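Long-range contacts in EccC5 (Mycobacterium xenopi RIVM700367, PDB 7B9F), which probably powers protein export across the mycobacterial inner membrane as the FtsK/SpoIIIE-family ATPase of the ESX-5 type VII secretion system: residues Arg164-Met169 with Trp392-Asp398; Gln229-Leu233 with Phe367-Gly372; Asp260-Trp264 with Glu402-Glu406; Ala360-Val364 with Thr376-Asp380. All coordinates share one frame; numbering follows the deposited sequence.

Interaction 1 of 4, residues Arg164-Met169 with Trp392-Asp398; sequences RVGVGM and WFFALAD
G168 CA comes up to the edge of the F393 ring, near its plane and 4.3 Å from CE1, while the backbone N of A395 lies over one face of the same ring. M169 reaches F393 and W392 with its terminal methyl. A bend at chi3 (-74°) turns CE back to 4.1 Å from F393 CD1, and both rings are met obliquely. F394 starts away from 164-169, but its ring swings back, CE2 coming within 3.6 Å of V165 CG1, which approaches obliquely. At the other end, the flat groups of R164 and D398 form a salt bridge, their planes 29° apart: OD2 sits at the guanidinium edge, 2.7 Å from NE, with a weak second bond from NH2.

Between these ends the two segments run as antiparallel strands near one end of a large mixed sheet, strand 162-170 lying between 209-214 and 392-397. V167 and L396 make a hydrogen-bonded pair, L396 N to V167 O at 2.8 Å and V167 N to L396 O at 3.2 Å, and D398 N extends the ladder to V165 O. V165 and G166 face K211 in a classic beta bulge. W392 also makes a cation-pi contact with a basic side chain of another protein chain.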
loop_
_atom_site.group_PDB
_atom_site.type_symbol
_atom_site.label_atom_id
_atom_site.label_comp_id
_atom_site.label_asym_id
_atom_site.label_seq_id
_atom_site.Cartn_x
_atom_site.Cartn_y
_atom_site.Cartn_z
ATOM N N ARG C 164 -6.455 -16.580 30.808
ATOM C CA ARG C 164 -5.473 -16.569 29.741
ATOM C C ARG C 164 -4.154 -16.031 30.256
ATOM O O ARG C 164 -4.122 -15.090 31.048
ATOM C CB ARG C 164 -5.967 -15.710 28.581
ATOM C CG ARG C 164 -4.990 -15.560 27.448
ATOM C CD ARG C 164 -5.543 -14.661 26.388
ATOM N NE ARG C 164 -4.491 -14.143 25.533
ATOM C CZ ARG C 164 -4.687 -13.778 24.278
ATOM N NH1 ARG C 164 -5.892 -13.881 23.745
ATOM N NH2 ARG C 164 -3.684 -13.322 23.551
ATOM N N VAL C 165 -3.061 -16.636 29.810
ATOM C CA VAL C 165 -1.734 -16.159 30.160
ATOM C C VAL C 165 -0.895 -15.827 28.936
ATOM O O VAL C 165 0.035 -15.013 29.038
ATOM C CB VAL C 165 -1.011 -17.187 31.057
ATOM C CG1 VAL C 165 -0.649 -18.422 30.284
ATOM C CG2 VAL C 165 0.189 -16.594 31.748
ATOM N N GLY C 166 -1.216 -16.355 27.766
ATOM C CA GLY C 166 -0.442 -16.050 26.583
ATOM C C GLY C 166 -1.006 -16.775 25.388
ATOM O O GLY C 166 -2.171 -17.166 25.383
ATOM N N VAL C 167 -0.173 -16.957 24.370
ATOM C CA VAL C 167 -0.548 -17.711 23.185
ATOM C C VAL C 167 0.477 -18.806 22.946
ATOM O O VAL C 167 1.651 -18.670 23.294
ATOM C CB VAL C 167 -0.677 -16.808 21.946
ATOM C CG1 VAL C 167 -1.791 -15.828 22.137
ATOM C CG2 VAL C 167 0.604 -16.067 21.708
ATOM N N GLY C 168 0.028 -19.903 22.352
ATOM C CA GLY C 168 0.908 -21.033 22.142
ATOM C C GLY C 168 0.202 -22.153 21.420
ATOM O O GLY C 168 -0.841 -21.950 20.802
ATOM N N MET C 169 0.785 -23.343 21.503
ATOM C CA MET C 169 0.272 -24.524 20.826
ATOM C C MET C 169 -0.767 -25.234 21.674
ATOM O O MET C 169 -0.746 -25.156 22.902
ATOM C CB MET C 169 1.396 -25.508 20.539
ATOM C CG MET C 169 2.399 -25.029 19.562
ATOM S SD MET C 169 3.646 -26.279 19.248
ATOM C CE MET C 169 4.580 -26.185 20.767
ATOM N N TRP C 392 8.993 -27.694 28.966
ATOM C CA TRP C 392 8.851 -27.525 27.533
ATOM C C TRP C 392 8.202 -26.172 27.301
ATOM O O TRP C 392 7.721 -25.535 28.239
ATOM C CB TRP C 392 8.041 -28.683 26.932
ATOM C CG TRP C 392 7.857 -28.664 25.446
ATOM C CD1 TRP C 392 6.671 -28.650 24.775
ATOM C CD2 TRP C 392 8.880 -28.650 24.449
ATOM N NE1 TRP C 392 6.891 -28.630 23.424
ATOM C CE2 TRP C 392 8.240 -28.629 23.197
ATOM C CE3 TRP C 392 10.275 -28.655 24.491
ATOM C CZ2 TRP C 392 8.943 -28.615 22.005
ATOM C CZ3 TRP C 392 10.971 -28.639 23.307
ATOM C CH2 TRP C 392 10.306 -28.618 22.079
ATOM N N PHE C 393 8.237 -25.716 26.049
ATOM C CA PHE C 393 7.591 -24.471 25.653
ATOM C C PHE C 393 6.127 -24.488 26.053
ATOM O O PHE C 393 5.426 -25.477 25.841
ATOM C CB PHE C 393 7.729 -24.292 24.137
ATOM C CG PHE C 393 7.028 -23.082 23.579
ATOM C CD1 PHE C 393 5.696 -23.123 23.205
ATOM C CD2 PHE C 393 7.723 -21.913 23.386
ATOM C CE1 PHE C 393 5.077 -22.015 22.690
ATOM C CE2 PHE C 393 7.103 -20.805 22.866
ATOM C CZ PHE C 393 5.783 -20.859 22.517
ATOM N N PHE C 394 5.670 -23.394 26.642
ATOM C CA PHE C 394 4.290 -23.319 27.091
ATOM C C PHE C 394 3.501 -22.226 26.401
ATOM O O PHE C 394 2.454 -22.507 25.814
ATOM C CB PHE C 394 4.242 -23.109 28.598
ATOM C CG PHE C 394 2.868 -22.914 29.125
ATOM C CD1 PHE C 394 1.963 -23.949 29.103
ATOM C CD2 PHE C 394 2.487 -21.710 29.662
ATOM C CE1 PHE C 394 0.700 -23.779 29.593
ATOM C CE2 PHE C 394 1.225 -21.539 30.158
ATOM C CZ PHE C 394 0.330 -22.575 30.120
ATOM N N ALA C 395 3.978 -20.988 26.447
ATOM C CA ALA C 395 3.246 -19.875 25.873
ATOM C C ALA C 395 4.186 -18.701 25.704
ATOM O O ALA C 395 5.216 -18.608 26.372
ATOM C CB ALA C 395 2.061 -19.466 26.746
ATOM N N LEU C 396 3.816 -17.806 24.805
ATOM C CA LEU C 396 4.435 -16.495 24.726
ATOM C C LEU C 396 3.601 -15.540 25.564
ATOM O O LEU C 396 2.438 -15.288 25.241
ATOM C CB LEU C 396 4.524 -16.024 23.282
ATOM C CG LEU C 396 5.067 -14.619 23.107
ATOM C CD1 LEU C 396 6.478 -14.562 23.613
ATOM C CD2 LEU C 396 5.046 -14.285 21.660
ATOM N N ALA C 397 4.195 -15.022 26.633
ATOM C CA ALA C 397 3.437 -14.330 27.665
ATOM C C ALA C 397 2.808 -13.053 27.141
ATOM O O ALA C 397 3.390 -12.345 26.319
ATOM C CB ALA C 397 4.345 -13.998 28.839
ATOM N N ASP C 398 1.605 -12.766 27.618
ATOM C CA ASP C 398 0.946 -11.500 27.326
ATOM C C ASP C 398 1.446 -10.471 28.322
ATOM O O ASP C 398 0.977 -10.411 29.456
ATOM C CB ASP C 398 -0.568 -11.644 27.405
ATOM C CG ASP C 398 -1.172 -12.120 26.109
ATOM O OD1 ASP C 398 -0.638 -11.759 25.042
ATOM O OD2 ASP C 398 -2.191 -12.841 26.151
#

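Interaction 2 of 4, residues Gln229-Leu233 with Phe367-Gly372; sequences QVLGL and FTDSAG
The loop of a beta-hairpin, between strands 364-367 and 373-376, docks here on the first turns of helix 227-244, with F367 and Q229 as the principal pair. Q229 CB lies over one face of the F367 ring, a CH-pi contact 4.0 Å from the centroid and 26° off the normal. The glutamine runs straight on from CG, antiparallel to the phenylalanine side chain. Its amide sits past the rim, the amide plane 28° from the ring's, with OE1 3.4 Å from F367 CD2.

Beyond the ring the amide reaches the hairpin loop itself. NE2 donates two weak hydrogen bonds, to S370 O at 2.7 Å and to D369 O at 3.3 Å, so a single nitrogen spans successive carbonyls of the turn. The loop has its own bracing: D369 OD1 accepts a weak bond from A371 N, and the positive phi of G372 suits glycine as the chain swings into strand 373-376.

One helical turn after Q229, L233 approaches the ring obliquely, CD1 resting 3.6 Å from F367 CZ. V230 CG2 adds a looser oblique contact to CE1. From the neighbouring strand 392-397, A397 touches both F367 and L233.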
loop_
_atom_site.group_PDB
_atom_site.type_symbol
_atom_site.label_atom_id
_atom_site.label_comp_id
_atom_site.label_asym_id
_atom_site.label_seq_id
_atom_site.Cartn_x
_atom_site.Cartn_y
_atom_site.Cartn_z
ATOM N N GLN C 229 9.034 -8.209 32.821
ATOM C CA GLN C 229 8.266 -9.293 32.216
ATOM C C GLN C 229 7.253 -9.853 33.198
ATOM O O GLN C 229 6.081 -10.062 32.860
ATOM C CB GLN C 229 9.201 -10.409 31.769
ATOM C CG GLN C 229 10.208 -10.033 30.730
ATOM C CD GLN C 229 11.167 -11.166 30.472
ATOM O OE1 GLN C 229 11.499 -11.924 31.380
ATOM N NE2 GLN C 229 11.620 -11.291 29.234
ATOM N N VAL C 230 7.701 -10.108 34.422
ATOM C CA VAL C 230 6.840 -10.684 35.438
ATOM C C VAL C 230 5.724 -9.718 35.800
ATOM O O VAL C 230 4.563 -10.118 35.946
ATOM C CB VAL C 230 7.686 -11.083 36.653
ATOM C CG1 VAL C 230 6.823 -11.437 37.796
ATOM C CG2 VAL C 230 8.553 -12.257 36.297
ATOM N N LEU C 231 6.043 -8.428 35.906
ATOM C CA LEU C 231 5.005 -7.442 36.188
ATOM C C LEU C 231 3.997 -7.340 35.053
ATOM O O LEU C 231 2.795 -7.208 35.301
ATOM C CB LEU C 231 5.627 -6.084 36.474
ATOM C CG LEU C 231 6.104 -5.959 37.910
ATOM C CD1 LEU C 231 6.749 -4.621 38.115
ATOM C CD2 LEU C 231 4.929 -6.119 38.829
ATOM N N GLY C 232 4.459 -7.393 33.803
ATOM C CA GLY C 232 3.532 -7.334 32.685
ATOM C C GLY C 232 2.584 -8.514 32.653
ATOM O O GLY C 232 1.375 -8.351 32.448
ATOM N N LEU C 233 3.115 -9.715 32.883
ATOM C CA LEU C 233 2.252 -10.886 32.943
ATOM C C LEU C 233 1.275 -10.778 34.097
ATOM O O LEU C 233 0.116 -11.184 33.972
ATOM C CB LEU C 233 3.078 -12.157 33.073
ATOM C CG LEU C 233 2.364 -13.490 32.842
ATOM C CD1 LEU C 233 3.374 -14.439 32.324
ATOM C CD2 LEU C 233 1.758 -14.092 34.086
ATOM N N PHE C 367 10.266 -17.711 32.757
ATOM C CA PHE C 367 10.625 -16.956 31.568
ATOM C C PHE C 367 11.994 -17.393 31.082
ATOM O O PHE C 367 12.941 -17.477 31.865
ATOM C CB PHE C 367 10.636 -15.463 31.862
ATOM C CG PHE C 367 9.292 -14.830 31.820
ATOM C CD1 PHE C 367 8.422 -14.958 32.878
ATOM C CD2 PHE C 367 8.901 -14.094 30.724
ATOM C CE1 PHE C 367 7.187 -14.373 32.839
ATOM C CE2 PHE C 367 7.668 -13.514 30.682
ATOM C CZ PHE C 367 6.812 -13.653 31.740
ATOM N N THR C 368 12.103 -17.673 29.790
ATOM C CA THR C 368 13.388 -18.027 29.201
ATOM C C THR C 368 13.854 -16.992 28.189
ATOM O O THR C 368 14.962 -16.468 28.318
ATOM C CB THR C 368 13.303 -19.406 28.551
ATOM O OG1 THR C 368 12.195 -19.437 27.648
ATOM C CG2 THR C 368 13.119 -20.462 29.611
ATOM N N ASP C 369 13.045 -16.681 27.190
ATOM C CA ASP C 369 13.449 -15.708 26.196
ATOM C C ASP C 369 13.306 -14.304 26.776
ATOM O O ASP C 369 12.610 -14.081 27.768
ATOM C CB ASP C 369 12.599 -15.873 24.933
ATOM C CG ASP C 369 13.092 -15.037 23.760
ATOM O OD1 ASP C 369 14.082 -14.291 23.909
ATOM O OD2 ASP C 369 12.478 -15.130 22.677
ATOM N N SER C 370 14.017 -13.357 26.166
ATOM C CA SER C 370 13.799 -11.954 26.494
ATOM C C SER C 370 12.422 -11.498 26.038
ATOM O O SER C 370 11.812 -10.625 26.663
ATOM C CB SER C 370 14.879 -11.091 25.853
ATOM O OG SER C 370 14.771 -11.127 24.442
ATOM N N ALA C 371 11.922 -12.076 24.944
ATOM C CA ALA C 371 10.618 -11.697 24.416
ATOM C C ALA C 371 9.472 -12.141 25.312
ATOM O O ALA C 371 8.376 -11.586 25.210
ATOM C CB ALA C 371 10.435 -12.275 23.015
ATOM N N GLY C 372 9.689 -13.123 26.177
ATOM C CA GLY C 372 8.667 -13.492 27.131
ATOM C C GLY C 372 8.129 -14.890 26.949
ATOM O O GLY C 372 6.968 -15.157 27.259
#

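Interaction 3 of 4, residues Asp260-Trp264 with Glu402-Glu406; sequences DRWDW and EADAE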
loop_
_atom_site.group_PDB
_atom_site.type_symbol
_atom_site.label_atom_id
_atom_site.label_comp_id
_atom_site.label_asym_id
_atom_site.label_seq_id
_atom_site.Cartn_x
_atom_site.Cartn_y
_atom_site.Cartn_z
ATOM N N ASP C 260 4.378 1.566 44.649
ATOM C CA ASP C 260 4.122 2.524 43.586
ATOM C C ASP C 260 3.846 1.857 42.250
ATOM O O ASP C 260 3.312 2.508 41.351
ATOM C CB ASP C 260 5.299 3.481 43.456
ATOM C CG ASP C 260 5.716 4.059 44.786
ATOM O OD1 ASP C 260 4.912 3.981 45.737
ATOM O OD2 ASP C 260 6.845 4.582 44.886
ATOM N N ARG C 261 4.214 0.590 42.089
ATOM C CA ARG C 261 3.873 -0.119 40.866
ATOM C C ARG C 261 2.476 -0.709 40.912
ATOM O O ARG C 261 1.944 -1.091 39.866
ATOM C CB ARG C 261 4.882 -1.227 40.594
ATOM C CG ARG C 261 6.305 -0.804 40.803
ATOM C CD ARG C 261 6.678 0.341 39.878
ATOM N NE ARG C 261 6.512 0.015 38.464
ATOM C CZ ARG C 261 7.297 -0.809 37.775
ATOM N NH1 ARG C 261 8.343 -1.390 38.348
ATOM N NH2 ARG C 261 7.052 -1.031 36.494
ATOM N N TRP C 262 1.869 -0.785 42.091
ATOM C CA TRP C 262 0.545 -1.359 42.251
ATOM C C TRP C 262 -0.505 -0.309 42.554
ATOM O O TRP C 262 -1.566 -0.639 43.083
ATOM C CB TRP C 262 0.555 -2.408 43.355
ATOM C CG TRP C 262 1.403 -3.554 43.038
ATOM C CD1 TRP C 262 2.577 -3.877 43.621
ATOM C CD2 TRP C 262 1.158 -4.546 42.048
ATOM N NE1 TRP C 262 3.086 -5.013 43.062
ATOM C CE2 TRP C 262 2.228 -5.443 42.088
ATOM C CE3 TRP C 262 0.133 -4.763 41.132
ATOM C CZ2 TRP C 262 2.305 -6.537 41.253
ATOM C CZ3 TRP C 262 0.213 -5.846 40.305
ATOM C CH2 TRP C 262 1.290 -6.719 40.367
ATOM N N ASP C 263 -0.229 0.955 42.255
ATOM C CA ASP C 263 -1.198 1.987 42.580
ATOM C C ASP C 263 -2.369 1.998 41.618
ATOM O O ASP C 263 -3.405 2.584 41.931
ATOM C CB ASP C 263 -0.531 3.353 42.587
ATOM C CG ASP C 263 -1.295 4.356 43.406
ATOM O OD1 ASP C 263 -1.551 4.070 44.593
ATOM O OD2 ASP C 263 -1.647 5.424 42.868
ATOM N N TRP C 264 -2.228 1.369 40.455
ATOM C CA TRP C 264 -3.301 1.370 39.477
ATOM C C TRP C 264 -4.451 0.461 39.860
ATOM O O TRP C 264 -5.536 0.592 39.291
ATOM C CB TRP C 264 -2.754 0.960 38.120
ATOM C CG TRP C 264 -2.189 -0.403 38.112
ATOM C CD1 TRP C 264 -0.901 -0.744 38.353
ATOM C CD2 TRP C 264 -2.877 -1.614 37.816
ATOM N NE1 TRP C 264 -0.740 -2.096 38.241
ATOM C CE2 TRP C 264 -1.944 -2.655 37.908
ATOM C CE3 TRP C 264 -4.192 -1.921 37.479
ATOM C CZ2 TRP C 264 -2.283 -3.975 37.686
ATOM C CZ3 TRP C 264 -4.525 -3.231 37.257
ATOM C CH2 TRP C 264 -3.578 -4.241 37.361
ATOM N N GLU C 402 1.922 -0.664 32.160
ATOM C CA GLU C 402 1.176 0.017 33.209
ATOM C C GLU C 402 0.133 0.958 32.634
ATOM O O GLU C 402 -0.928 1.140 33.238
ATOM C CB GLU C 402 2.119 0.790 34.122
ATOM C CG GLU C 402 1.465 1.232 35.414
ATOM C CD GLU C 402 2.452 1.784 36.417
ATOM O OE1 GLU C 402 2.215 2.895 36.933
ATOM O OE2 GLU C 402 3.467 1.112 36.691
ATOM N N ALA C 403 0.417 1.571 31.486
ATOM C CA ALA C 403 -0.540 2.492 30.885
ATOM C C ALA C 403 -1.819 1.777 30.480
ATOM O O ALA C 403 -2.921 2.270 30.743
ATOM C CB ALA C 403 0.088 3.186 29.681
ATOM N N ASP C 404 -1.697 0.597 29.875
ATOM C CA ASP C 404 -2.883 -0.127 29.437
ATOM C C ASP C 404 -3.667 -0.671 30.618
ATOM O O ASP C 404 -4.905 -0.642 30.615
ATOM C CB ASP C 404 -2.486 -1.251 28.493
ATOM C CG ASP C 404 -1.510 -0.796 27.441
ATOM O OD1 ASP C 404 -1.789 0.223 26.779
ATOM O OD2 ASP C 404 -0.460 -1.449 27.278
ATOM N N ALA C 405 -2.967 -1.175 31.633
ATOM C CA ALA C 405 -3.645 -1.661 32.826
ATOM C C ALA C 405 -4.372 -0.531 33.529
ATOM O O ALA C 405 -5.492 -0.710 34.014
ATOM C CB ALA C 405 -2.644 -2.323 33.764
ATOM N N GLU C 406 -3.763 0.651 33.563
ATOM C CA GLU C 406 -4.413 1.794 34.186
ATOM C C GLU C 406 -5.616 2.253 33.375
ATOM O O GLU C 406 -6.626 2.674 33.947
ATOM C CB GLU C 406 -3.404 2.920 34.357
ATOM C CG GLU C 406 -3.927 4.105 35.120
ATOM C CD GLU C 406 -2.812 4.983 35.639
ATOM O OE1 GLU C 406 -2.226 5.734 34.832
ATOM O OE2 GLU C 406 -2.522 4.928 36.851
#
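W264 holds CG between its backbone N and carbonyl carbon (chi1 62°), and this turns the indole toward A405 in the opening turn of helix 402-412. E402 instead sends CG opposite the backbone N (chi1 -166°) and stays extended, so its carboxylate reaches out to R261, whose chain is folded at chi2 and chi3. The contact sets the start of this helix beside the loop that follows strand 250-256.

Over one face of the indole sits A405 CB, 3.9 Å from the centroid of the six-membered ring and almost on its normal (5°), a well-centred CH-pi contact. E402 CG approaches the ring obliquely, 4.3 Å from W264 CD1. E402, A405 and E406 share one side of the helix, and the bond from E406 N to E402 O joins the two glutamates along the turn.

The charged pair is looser. E402 OE2 lies in plane at the guanidinium edge of R261, but at 3.7 Å from NE it makes only a long salt bridge. R261 has a second, weak ionic partner in E228 of helix 227-244. E406 stays near the root of the tryptophan, its OE2 lying 4.2 Å from W264 CB.

Interaction 4 of 4, residues Ala360-Val364 with Thr376-Asp380; sequences APQRV and TLPRD
T376 points its side chain at V364, and L377 and R379 bring theirs against Q362; each approach is of a different kind. With OG1 turned opposite its own backbone N (chi1 -163°), T376 donates a hydrogen bond of 2.9 Å to V364 O. The hydroxyl comes from above the carbonyl plane, 42° out of it. L377 lies against the turn itself: its CD1 methyl rests 3.7 Å from Q362 CB, and its CG lies 3.9 Å from P361 O, so that the apolar branch covers both the backbone and the root of the glutamine.

These residues stand at the open end of a beta-hairpin. A turn closed by R363 N to A360 O at 3.1 Å leads into strand 364-367, and the partner strand 373-376 ends at T376, after which the chain leaves through P378.

R379 is extended from CG to NE and passes Q362 at a slant, the guanidinium and amide planes 36° apart. Q362 O lies in plane at the guanidinium edge, 3.6 Å from NH2, a proximity rather than a bond. The firm partner of NH2 is E218, which forms a salt bridge with R379 through OE2 and another with R363 through OE1. The carboxylate thus bridges two arginines, one from each segment, and R363 also makes a cation-pi contact with W220.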
loop_
_atom_site.group_PDB
_atom_site.type_symbol
_atom_site.label_atom_id
_atom_site.label_comp_id
_atom_site.label_asym_id
_atom_site.label_seq_id
_atom_site.Cartn_x
_atom_site.Cartn_y
_atom_site.Cartn_z
ATOM N N ALA C 360 8.018 -26.996 43.537
ATOM C CA ALA C 360 7.257 -27.933 42.726
ATOM C C ALA C 360 7.359 -27.516 41.269
ATOM O O ALA C 360 6.840 -26.460 40.895
ATOM C CB ALA C 360 5.800 -27.980 43.174
ATOM N N PRO C 361 8.031 -28.300 40.426
ATOM C CA PRO C 361 8.318 -27.840 39.059
ATOM C C PRO C 361 7.094 -27.647 38.195
ATOM O O PRO C 361 7.167 -26.898 37.217
ATOM C CB PRO C 361 9.215 -28.951 38.502
ATOM C CG PRO C 361 9.805 -29.590 39.705
ATOM C CD PRO C 361 8.719 -29.560 40.732
ATOM N N GLN C 362 5.973 -28.289 38.508
ATOM C CA GLN C 362 4.783 -28.098 37.692
ATOM C C GLN C 362 4.073 -26.785 37.976
ATOM O O GLN C 362 3.199 -26.395 37.199
ATOM C CB GLN C 362 3.807 -29.256 37.893
ATOM C CG GLN C 362 3.079 -29.246 39.207
ATOM C CD GLN C 362 3.824 -29.986 40.285
ATOM O OE1 GLN C 362 5.050 -29.939 40.357
ATOM N NE2 GLN C 362 3.087 -30.690 41.128
ATOM N N ARG C 363 4.422 -26.096 39.058
ATOM C CA ARG C 363 3.803 -24.830 39.414
ATOM C C ARG C 363 4.675 -23.640 39.083
ATOM O O ARG C 363 4.406 -22.542 39.565
ATOM C CB ARG C 363 3.476 -24.805 40.899
ATOM C CG ARG C 363 2.574 -25.908 41.327
ATOM C CD ARG C 363 2.396 -25.886 42.813
ATOM N NE ARG C 363 1.727 -27.079 43.301
ATOM C CZ ARG C 363 1.894 -27.569 44.520
ATOM N NH1 ARG C 363 2.707 -26.961 45.365
ATOM N NH2 ARG C 363 1.247 -28.658 44.895
ATOM N N VAL C 364 5.723 -23.825 38.297
ATOM C CA VAL C 364 6.661 -22.757 37.997
ATOM C C VAL C 364 6.532 -22.400 36.530
ATOM O O VAL C 364 6.690 -23.256 35.656
ATOM C CB VAL C 364 8.099 -23.152 38.343
ATOM C CG1 VAL C 364 9.020 -21.993 38.080
ATOM C CG2 VAL C 364 8.179 -23.547 39.791
ATOM N N THR C 376 7.081 -24.477 31.024
ATOM C CA THR C 376 6.537 -25.192 32.169
ATOM C C THR C 376 6.189 -26.606 31.738
ATOM O O THR C 376 6.256 -26.947 30.556
ATOM C CB THR C 376 5.310 -24.493 32.751
ATOM O OG1 THR C 376 5.060 -25.003 34.063
ATOM C CG2 THR C 376 4.097 -24.740 31.891
ATOM N N LEU C 377 5.837 -27.428 32.716
ATOM C CA LEU C 377 5.446 -28.799 32.429
ATOM C C LEU C 377 4.151 -28.805 31.631
ATOM O O LEU C 377 3.215 -28.082 31.982
ATOM C CB LEU C 377 5.263 -29.596 33.712
ATOM C CG LEU C 377 6.440 -29.705 34.675
ATOM C CD1 LEU C 377 6.220 -30.882 35.590
ATOM C CD2 LEU C 377 7.749 -29.856 33.936
ATOM N N PRO C 378 4.074 -29.565 30.544
ATOM C CA PRO C 378 2.844 -29.605 29.756
ATOM C C PRO C 378 1.692 -30.200 30.543
ATOM O O PRO C 378 1.877 -31.053 31.410
ATOM C CB PRO C 378 3.219 -30.493 28.570
ATOM C CG PRO C 378 4.678 -30.354 28.461
ATOM C CD PRO C 378 5.181 -30.240 29.860
ATOM N N ARG C 379 0.493 -29.731 30.231
ATOM C CA ARG C 379 -0.712 -30.160 30.916
ATOM C C ARG C 379 -1.737 -30.610 29.894
ATOM O O ARG C 379 -1.694 -30.205 28.732
ATOM C CB ARG C 379 -1.293 -29.043 31.769
ATOM C CG ARG C 379 -0.464 -28.717 32.979
ATOM C CD ARG C 379 -1.074 -27.600 33.781
ATOM N NE ARG C 379 -0.397 -27.454 35.057
ATOM C CZ ARG C 379 -0.812 -28.027 36.176
ATOM N NH1 ARG C 379 -1.899 -28.775 36.169
ATOM N NH2 ARG C 379 -0.139 -27.857 37.298
ATOM N N ASP C 380 -2.646 -31.470 30.331
ATOM C CA ASP C 380 -3.714 -31.922 29.456
ATOM C C ASP C 380 -4.650 -30.768 29.141
ATOM O O ASP C 380 -4.915 -29.916 29.990
ATOM C CB ASP C 380 -4.486 -33.061 30.107
ATOM C CG ASP C 380 -5.712 -33.457 29.319
ATOM O OD1 ASP C 380 -5.660 -33.423 28.071
ATOM O OD2 ASP C 380 -6.736 -33.788 29.947
#

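In the fold
Interactions 1, 2 and 4 meet around one hairpin, whose strand 373-376 lies beside strand 392-397 in the mixed sheet. The backbone of 392-398 joins both neighbours: A397 N is 2.8 Å from G372 O of interaction 2, and W392 O is 3.0 Å from T376 N of interaction 4, each a probable hydrogen bond. L233 packs on A397 and V165, so helix 227-244 covers interaction 1 as well. The same helix leads on to interaction 3, where L231 CD2 lies 3.6 Å from W262 CZ2. Centres of interactions 1 and 2 are about 11 Å apart; those of interactions 3 and 4, about 29 Å apart, are the most distant pair.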